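PDB 4EVQ: putative ABC transporter subunit, substrate-binding component from Rhodopseudomonas palustris, which binds 4-hydroxybenzoate and probably delivers such lignin-derived aromatic acids to an ABC transporter for uptake. Local coordinates for residues G49-R54 against L299-V304; V259-S264 against P341-Y346. All blocks are in the same frame, centred on the assembly; numbering follows the deposited sequence. Where two conformers were deposited one is given.

The chain starts in the lobe built round strand 17-23. After helix 30-46 it reaches the hairpin turn of 49-54, at one edge of that lobe's sheet. It later builds the second lobe, whose sheet holds strand 257-260. Helix 288-306 then returns to the first lobe, and its residues 299-304 close interaction 1 over 244 intervening residues. The chain goes back once more through 341-346 into strand 345-351, which pairs with strand 257-260 in interaction 2. The two loops cross, since 259-264 lies inside the first and 341-346 beyond it. Interaction 1 fastens a late helix to the first lobe, and interaction 2 joins strands of the second. Their centres are about 25 Å apart.

Interaction 1. Residues G49-R54 against L299-V304; sequences GKLGGR and LLDAGV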
loop_
_atom_site.group_PDB
_atom_site.type_symbol
_atom_site.label_atom_id
_atom_site.label_comp_id
_atom_site.label_asym_id
_atom_site.label_seq_id
_atom_site.Cartn_x
_atom_site.Cartn_y
_atom_site.Cartn_z
ATOM N N GLY A 49 4.043 -9.023 -23.222
ATOM C CA GLY A 49 3.216 -7.901 -23.602
ATOM C C GLY A 49 1.721 -8.176 -23.582
ATOM O O GLY A 49 0.942 -7.326 -23.991
ATOM N N LYS A 50 1.310 -9.338 -23.074
ATOM C CA LYS A 50 -0.117 -9.676 -22.984
ATOM C C LYS A 50 -0.551 -10.127 -21.603
ATOM O O LYS A 50 0.266 -10.568 -20.801
ATOM C CB LYS A 50 -0.428 -10.843 -23.922
ATOM C CG LYS A 50 0.402 -10.903 -25.164
ATOM C CD LYS A 50 0.083 -9.806 -26.128
ATOM C CE LYS A 50 0.091 -10.406 -27.537
ATOM N NZ LYS A 50 -0.044 -9.370 -28.613
ATOM N N LEU A 51 -1.851 -10.049 -21.341
ATOM C CA LEU A 51 -2.444 -10.766 -20.209
ATOM C C LEU A 51 -3.524 -11.666 -20.753
ATOM O O LEU A 51 -4.384 -11.211 -21.491
ATOM C CB LEU A 51 -3.011 -9.802 -19.171
ATOM C CG LEU A 51 -1.959 -8.865 -18.567
ATOM C CD1 LEU A 51 -2.608 -7.864 -17.615
ATOM C CD2 LEU A 51 -0.826 -9.632 -17.861
ATOM N N GLY A 52 -3.467 -12.950 -20.419
ATOM C CA GLY A 52 -4.444 -13.906 -20.929
ATOM C C GLY A 52 -4.619 -13.824 -22.436
ATOM O O GLY A 52 -5.747 -13.905 -22.941
ATOM N N GLY A 53 -3.500 -13.639 -23.150
ATOM C CA GLY A 53 -3.502 -13.586 -24.604
ATOM C C GLY A 53 -3.876 -12.236 -25.191
ATOM O O GLY A 53 -3.812 -12.025 -26.399
ATOM N N ARG A 54 -4.257 -11.297 -24.335
ATOM C CA ARG A 54 -4.738 -10.020 -24.821
ATOM C C ARG A 54 -3.683 -8.954 -24.726
ATOM O O ARG A 54 -3.043 -8.803 -23.686
ATOM C CB ARG A 54 -5.957 -9.554 -24.038
ATOM C CG ARG A 54 -7.150 -10.494 -24.077
ATOM C CD ARG A 54 -7.852 -10.467 -25.457
ATOM N NE ARG A 54 -8.183 -9.096 -25.865
ATOM C CZ ARG A 54 -9.322 -8.469 -25.558
ATOM N NH1 ARG A 54 -10.247 -9.077 -24.826
ATOM N NH2 ARG A 54 -9.539 -7.217 -25.965
ATOM N N LEU A 299 -2.866 -10.815 -10.701
ATOM C CA LEU A 299 -4.254 -11.076 -10.391
ATOM C C LEU A 299 -5.113 -10.882 -11.642
ATOM O O LEU A 299 -6.001 -11.711 -11.945
ATOM C CB LEU A 299 -4.697 -10.135 -9.275
ATOM C CG LEU A 299 -6.103 -10.371 -8.743
ATOM C CD1 LEU A 299 -6.252 -11.778 -8.137
ATOM C CD2 LEU A 299 -6.514 -9.293 -7.744
ATOM N N LEU A 300 -4.892 -9.799 -12.381
ATOM C CA LEU A 300 -5.612 -9.588 -13.617
ATOM C C LEU A 300 -5.320 -10.684 -14.586
ATOM O O LEU A 300 -6.261 -11.156 -15.269
ATOM C CB LEU A 300 -5.245 -8.218 -14.198
ATOM C CG LEU A 300 -6.015 -7.845 -15.481
ATOM C CD1 LEU A 300 -7.518 -7.924 -15.264
ATOM C CD2 LEU A 300 -5.621 -6.456 -15.947
ATOM N N ASP A 301 -4.087 -11.132 -14.721
ATOM C CA ASP A 301 -3.761 -12.226 -15.627
ATOM C C ASP A 301 -4.574 -13.459 -15.279
ATOM O O ASP A 301 -5.076 -14.144 -16.186
ATOM C CB ASP A 301 -2.244 -12.523 -15.500
ATOM C CG ASP A 301 -1.638 -13.213 -16.728
ATOM O OD1 ASP A 301 -2.252 -13.280 -17.781
ATOM O OD2 ASP A 301 -0.461 -13.614 -16.611
ATOM N N ALA A 302 -4.724 -13.770 -14.005
ATOM C CA ALA A 302 -5.484 -14.930 -13.578
ATOM C C ALA A 302 -6.929 -14.800 -14.042
ATOM O O ALA A 302 -7.552 -15.789 -14.528
ATOM C CB ALA A 302 -5.415 -15.093 -12.080
ATOM N N GLY A 303 -7.508 -13.612 -13.887
ATOM C CA GLY A 303 -8.887 -13.368 -14.286
ATOM C C GLY A 303 -9.051 -13.501 -15.791
ATOM O O GLY A 303 -9.935 -14.241 -16.265
ATOM N N VAL A 304 -8.212 -12.849 -16.571
ATOM C CA VAL A 304 -8.335 -12.856 -18.026
ATOM C C VAL A 304 -8.073 -14.260 -18.582
ATOM O O VAL A 304 -8.773 -14.720 -19.494
ATOM C CB VAL A 304 -7.382 -11.837 -18.681
ATOM C CG1 VAL A 304 -7.548 -11.903 -20.183
ATOM C CG2 VAL A 304 -7.676 -10.458 -18.209
#
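Asp301 reaches from helix 288-306 to the turn at 51-54 and accepts a hydrogen bond from the backbone of Gly52. Gly52 N lies 2.9 Å from Asp301 OD1 and meets the oxygen nearly along its C-O axis, but the bond is bent, with an N-H...O angle of 140°. Asp301 CG stands anti to its own backbone N (chi1 -157°), which carries the carboxylate out to the turn. Leu51 CD2 packs on this carboxylate, 3.8 Å from Asp301 CG. The other methyl, Leu51 CD1, touches Leu300 CD2 at 3.7 Å, the two side chains crossing at about a right angle. Val304 CG1 sits 3.8 Å from Gly52 CA, where a side chain on the glycine would clash. The turn is type I', closed by paired backbone bonds between Leu51 and Arg54. Tyr43 OH of helix 30-46 bonds Asp301 OD2, so both carboxylate oxygens are used. With an alanine here, Gly52 N and Tyr43 OH would probably both lose this partner, and a gap would be likely to open beside Leu51 CD2. The contact thus joins the edge hairpin of the first lobe's sheet to a covering helix, with one buried carboxylate bridging the turn and helix 30-46 amid apolar packing.

Interaction 2. Residues V259-S264 against P341-Y346; sequences VLHYVS and PVQNFY
Leu260 and Tyr346 form an antiparallel, hydrogen-bonded pair in the central sheet of one lobe of this periplasmic binding protein, of the leucine-binding family. Two backbone bonds join them. Leu260 N gives to Tyr346 O at 3.0 Å, in the carbonyl plane. Tyr346 N gives to Leu260 O at 2.8 Å, from above that carbonyl's plane. A CA-H...O contact from Val259 to Tyr346 O extends the pairing on one side, and another from His261 to Asn344 O does so on the other. Past His261 the chains part, and a water donates to both His261 O and Asn344 O.

Apolar contacts flank the bonds. Val259 CG1 meets Phe345 CB at 3.8 Å, crossing at about a right angle. Val263 CG2 lies equally far, 3.8 Å, from Tyr346 CB. Helix 135-148 of the same lobe covers Val259, Leu260 and Phe345. The side chain of Leu260 is about 8 Å from the bound 4-hydroxybenzoate, so the strand end lies close to the ligand cleft.

Flat groups gather round His261. Its CG takes the position between backbone N and carbonyl carbon (chi1 52°), which sets the ring beside that of Phe345, pointing the same way with planes 71° apart. The amide of Gln343 lies obliquely against it, 43° from the ring plane, with Gln343 CD 3.4 Å from His261 CB. Outer partners fix both groups: His261 NE2 bonds Gln292 OE1, and Gln343 NE2 bonds Ser132 O. Tyr346 OH bonds Arg330 O. The edge of the Tyr346 ring faces the other segment, where His261 O lies near the ring plane, 3.5 Å from Tyr346 CE2.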
loop_
_atom_site.group_PDB
_atom_site.type_symbol
_atom_site.label_atom_id
_atom_site.label_comp_id
_atom_site.label_asym_id
_atom_site.label_seq_id
_atom_site.Cartn_x
_atom_site.Cartn_y
_atom_site.Cartn_z
ATOM N N VAL A 259 7.020 -2.179 10.202
ATOM C CA VAL A 259 6.335 -3.428 9.893
ATOM C C VAL A 259 5.716 -3.304 8.504
ATOM O O VAL A 259 5.068 -2.294 8.201
ATOM C CB VAL A 259 5.292 -3.755 10.959
ATOM C CG1 VAL A 259 4.407 -4.898 10.519
ATOM C CG2 VAL A 259 5.974 -4.091 12.299
ATOM N N LEU A 260 5.929 -4.304 7.659
ATOM C CA LEU A 260 5.378 -4.264 6.305
ATOM C C LEU A 260 5.261 -5.688 5.788
ATOM O O LEU A 260 6.023 -6.568 6.148
ATOM C CB LEU A 260 6.289 -3.441 5.348
ATOM C CG LEU A 260 5.638 -2.930 4.061
ATOM C CD1 LEU A 260 4.535 -1.925 4.343
ATOM C CD2 LEU A 260 6.746 -2.310 3.180
ATOM N N HIS A 261 4.361 -5.830 4.830
ATOM C CA HIS A 261 4.115 -7.062 4.089
ATOM C C HIS A 261 5.136 -7.380 3.004
ATOM O O HIS A 261 4.986 -8.347 2.284
ATOM C CB HIS A 261 2.682 -7.048 3.564
ATOM C CG HIS A 261 2.332 -5.813 2.820
ATOM N ND1 HIS A 261 2.231 -4.595 3.460
ATOM C CD2 HIS A 261 2.013 -5.602 1.526
ATOM C CE1 HIS A 261 1.914 -3.675 2.572
ATOM N NE2 HIS A 261 1.765 -4.257 1.396
ATOM N N TYR A 262 6.171 -6.573 2.872
ATOM C CA TYR A 262 7.261 -6.842 1.927
ATOM C C TYR A 262 8.585 -6.393 2.522
ATOM O O TYR A 262 8.624 -5.420 3.255
ATOM C CB TYR A 262 7.031 -6.094 0.591
ATOM C CG TYR A 262 8.104 -6.355 -0.414
ATOM C CD1 TYR A 262 8.254 -7.606 -1.022
ATOM C CD2 TYR A 262 8.975 -5.328 -0.797
ATOM C CE1 TYR A 262 9.264 -7.841 -1.909
ATOM C CE2 TYR A 262 9.988 -5.569 -1.712
ATOM C CZ TYR A 262 10.113 -6.823 -2.281
ATOM O OH TYR A 262 11.133 -7.029 -3.187
ATOM N N VAL A 263 9.643 -7.137 2.222
ATOM C CA VAL A 263 11.015 -6.720 2.514
ATOM C C VAL A 263 11.827 -7.140 1.304
ATOM O O VAL A 263 11.613 -8.217 0.769
ATOM C CB VAL A 263 11.641 -7.452 3.716
ATOM C CG1 VAL A 263 12.798 -6.602 4.292
ATOM C CG2 VAL A 263 10.705 -7.820 4.721
ATOM N N SER A 264 12.764 -6.306 0.844
ATOM C CA SER A 264 13.372 -6.604 -0.447
ATOM C C SER A 264 14.256 -7.811 -0.410
ATOM O O SER A 264 14.477 -8.385 -1.463
ATOM C CB SER A 264 14.104 -5.415 -1.054
ATOM O OG SER A 264 15.070 -5.021 -0.184
ATOM N N PRO A 341 -5.734 -8.997 0.728
ATOM C CA PRO A 341 -4.698 -10.010 0.852
ATOM C C PRO A 341 -4.591 -10.619 2.245
ATOM O O PRO A 341 -4.789 -9.935 3.240
ATOM C CB PRO A 341 -3.394 -9.261 0.513
ATOM C CG PRO A 341 -3.885 -8.095 -0.337
ATOM C CD PRO A 341 -5.161 -7.698 0.281
ATOM N N VAL A 342 -4.291 -11.915 2.290
ATOM C CA VAL A 342 -3.933 -12.611 3.526
ATOM C C VAL A 342 -2.470 -12.901 3.402
ATOM O O VAL A 342 -2.056 -13.654 2.504
ATOM C CB VAL A 342 -4.782 -13.887 3.656
ATOM C CG1 VAL A 342 -4.388 -14.662 4.907
ATOM C CG2 VAL A 342 -6.228 -13.475 3.690
ATOM N N GLN A 343 -1.655 -12.274 4.262
ATOM C CA GLN A 343 -0.235 -12.265 4.040
ATOM C C GLN A 343 0.520 -12.003 5.342
ATOM O O GLN A 343 -0.026 -11.422 6.267
ATOM C CB GLN A 343 0.097 -11.180 3.005
ATOM C CG GLN A 343 -0.130 -9.770 3.571
ATOM C CD GLN A 343 -0.117 -8.690 2.502
ATOM O OE1 GLN A 343 0.546 -8.833 1.494
ATOM N NE2 GLN A 343 -0.865 -7.652 2.731
ATOM N N ASN A 344 1.773 -12.390 5.363
ATOM C CA ASN A 344 2.639 -12.101 6.503
ATOM C C ASN A 344 2.899 -10.593 6.582
ATOM O O ASN A 344 2.972 -9.895 5.552
ATOM C CB ASN A 344 3.990 -12.815 6.354
ATOM C CG ASN A 344 3.926 -14.317 6.573
ATOM O OD1 ASN A 344 3.038 -14.846 7.202
ATOM N ND2 ASN A 344 4.984 -14.982 6.149
ATOM N N PHE A 345 3.126 -10.139 7.802
ATOM C CA PHE A 345 3.766 -8.849 8.049
ATOM C C PHE A 345 5.092 -9.094 8.732
ATOM O O PHE A 345 5.174 -9.823 9.709
ATOM C CB PHE A 345 2.878 -7.918 8.879
ATOM C CG PHE A 345 1.659 -7.441 8.152
ATOM C CD1 PHE A 345 1.712 -6.307 7.344
ATOM C CD2 PHE A 345 0.471 -8.131 8.241
ATOM C CE1 PHE A 345 0.602 -5.866 6.620
ATOM C CE2 PHE A 345 -0.628 -7.679 7.525
ATOM C CZ PHE A 345 -0.564 -6.523 6.741
ATOM N N TYR A 346 6.136 -8.489 8.205
ATOM C CA TYR A 346 7.489 -8.645 8.719
ATOM C C TYR A 346 7.945 -7.428 9.519
ATOM O O TYR A 346 7.650 -6.289 9.150
ATOM C CB TYR A 346 8.450 -8.854 7.537
ATOM C CG TYR A 346 7.960 -9.885 6.508
ATOM C CD1 TYR A 346 8.124 -11.247 6.714
ATOM C CD2 TYR A 346 7.347 -9.490 5.323
ATOM C CE1 TYR A 346 7.680 -12.177 5.779
ATOM C CE2 TYR A 346 6.892 -10.417 4.386
ATOM C CZ TYR A 346 7.076 -11.764 4.621
ATOM O OH TYR A 346 6.646 -12.733 3.715
HETATM O O HOH W 1 3.575 -10.687 2.955
#